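Local atomic coordinates of antisigma-factor antagonist, STAS (Rhodobacter sphaeroides, PDB entry 3OIZ), a protein that probably acts in sulfate or related anion transport, this chain being the STAS domain of a longer membrane protein of the SulP-like transporter family. Residues I56-I59 with S60-Q63. Sequence-based numbering, arbitrary orientation. Where two conformers were deposited one is given.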
loop_
_atom_site.group_PDB
_atom_site.type_symbol
_atom_site.label_atom_id
_atom_site.label_comp_id
_atom_site.label_asym_id
_atom_site.label_seq_id
_atom_site.Cartn_x
_atom_site.Cartn_y
_atom_site.Cartn_z
ATOM N N ILE A 56 -5.779 9.075 -2.815
ATOM C CA ILE A 56 -6.777 8.390 -2.002
ATOM C C ILE A 56 -8.047 9.212 -2.020
ATOM O O ILE A 56 -8.026 10.409 -1.644
ATOM C CB ILE A 56 -6.272 8.209 -0.563
ATOM C CG1 ILE A 56 -4.986 7.349 -0.538
ATOM C CG2 ILE A 56 -7.388 7.565 0.271
ATOM C CD1 ILE A 56 -4.191 7.463 0.829
ATOM N N TRP A 57 -9.170 8.629 -2.457
ATOM C CA TRP A 57 -10.363 9.467 -2.660
ATOM C C TRP A 57 -11.434 9.400 -1.574
ATOM O O TRP A 57 -12.384 10.225 -1.567
ATOM C CB TRP A 57 -10.986 9.103 -4.019
ATOM C CG TRP A 57 -10.150 9.613 -5.150
ATOM C CD1 TRP A 57 -9.244 8.917 -5.882
ATOM C CD2 TRP A 57 -10.112 10.972 -5.629
ATOM N NE1 TRP A 57 -8.682 9.731 -6.851
ATOM C CE2 TRP A 57 -9.180 11.009 -6.700
ATOM C CE3 TRP A 57 -10.804 12.148 -5.274
ATOM C CZ2 TRP A 57 -8.905 12.188 -7.421
ATOM C CZ3 TRP A 57 -10.520 13.343 -5.975
ATOM C CH2 TRP A 57 -9.577 13.352 -7.043
ATOM N N ASP A 58 -11.322 8.419 -0.677
ATOM C CA ASP A 58 -12.351 8.237 0.328
ATOM C C ASP A 58 -11.811 7.539 1.558
ATOM O O ASP A 58 -10.673 7.006 1.557
ATOM C CB ASP A 58 -13.576 7.477 -0.255
ATOM C CG ASP A 58 -13.190 6.184 -0.992
ATOM O OD1 ASP A 58 -12.445 5.344 -0.429
ATOM O OD2 ASP A 58 -13.708 5.982 -2.123
ATOM N N ILE A 59 -12.614 7.526 2.620
ATOM C CA ILE A 59 -12.111 7.032 3.892
ATOM C C ILE A 59 -12.020 5.492 3.896
ATOM O O ILE A 59 -11.151 4.930 4.550
ATOM C CB ILE A 59 -12.934 7.600 5.058
ATOM C CG1 ILE A 59 -12.093 7.651 6.340
ATOM C CG2 ILE A 59 -14.189 6.818 5.231
ATOM C CD1 ILE A 59 -10.868 8.574 6.197
ATOM N N SER A 60 -12.848 4.814 3.106
ATOM C CA SER A 60 -12.692 3.351 2.944
ATOM C C SER A 60 -11.317 2.995 2.387
ATOM O O SER A 60 -10.700 1.995 2.806
ATOM C CB SER A 60 -13.782 2.798 2.025
ATOM O OG SER A 60 -15.079 3.026 2.591
ATOM N N SER A 61 -10.810 3.831 1.474
ATOM C CA SER A 61 -9.527 3.548 0.834
ATOM C C SER A 61 -8.421 3.861 1.806
ATOM O O SER A 61 -7.402 3.156 1.838
ATOM C CB SER A 61 -9.401 4.342 -0.479
ATOM O OG SER A 61 -10.380 3.854 -1.378
ATOM N N VAL A 62 -8.616 4.893 2.638
ATOM C CA VAL A 62 -7.651 5.120 3.762
ATOM C C VAL A 62 -7.614 3.887 4.700
ATOM O O VAL A 62 -6.533 3.392 5.087
ATOM C CB VAL A 62 -8.036 6.344 4.629
ATOM C CG1 VAL A 62 -7.063 6.470 5.787
ATOM C CG2 VAL A 62 -8.014 7.618 3.784
ATOM N N GLN A 63 -8.810 3.406 5.073
ATOM C CA GLN A 63 -8.891 2.257 6.014
ATOM C C GLN A 63 -8.270 1.013 5.390
ATOM O O GLN A 63 -7.687 0.191 6.126
ATOM C CB GLN A 63 -10.358 2.022 6.356
ATOM C CG GLN A 63 -10.871 3.099 7.315
ATOM C CD GLN A 63 -12.356 2.939 7.565
ATOM O OE1 GLN A 63 -13.117 2.531 6.675
ATOM N NE2 GLN A 63 -12.786 3.224 8.782
#
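Asp58 sits at the N-cap of helix 59-74, and its carboxylate reaches over the first turn to Ser61, passing Ser60. Ser60 adds a light contact, its CB lying 3.8 Å from Asp58 OD1. At Ser61 the capping bond itself forms: its N donates to Asp58 OD1 at 2.9 Å, nearly along the C-O axis of that oxygen, although the N-H is bent to 137°. The same oxygen accepts from Ser61 OG at 2.7 Å, on the syn side and 32° out of the carboxylate plane. Holding Ser61 OG beside its own backbone N, chi1 -66° brings both donors to one acceptor. Val62 then closes the first helical turn, its N donating to Asp58 O at 3.1 Å in the carbonyl plane. Its CG2 packs crosswise against Ile56 CG2, 3.6 Å away. Gln63 N repeats the helical bond one residue on, reaching Ile59 O at 2.8 Å, and its CG lies 3.3 Å from that same oxygen. Two donors fix OD1 while Tyr28 N holds OD2, which pins the carboxylate between the helix start and the chain after strand 25-26. With an alanine in place of Asp58, Ser61 N is likely to keep just a weak bond to the backbone O of that residue, while Ser61 OG loses this partner and turns more freely and Tyr28 N loses this acceptor. The first turn of this STAS-domain helix is thus tied to the preceding loop by polar bonds at Asp58 and by aliphatic packing at Ile56, and the helix N-terminus would probably also stabilise the aspartate's negative charge.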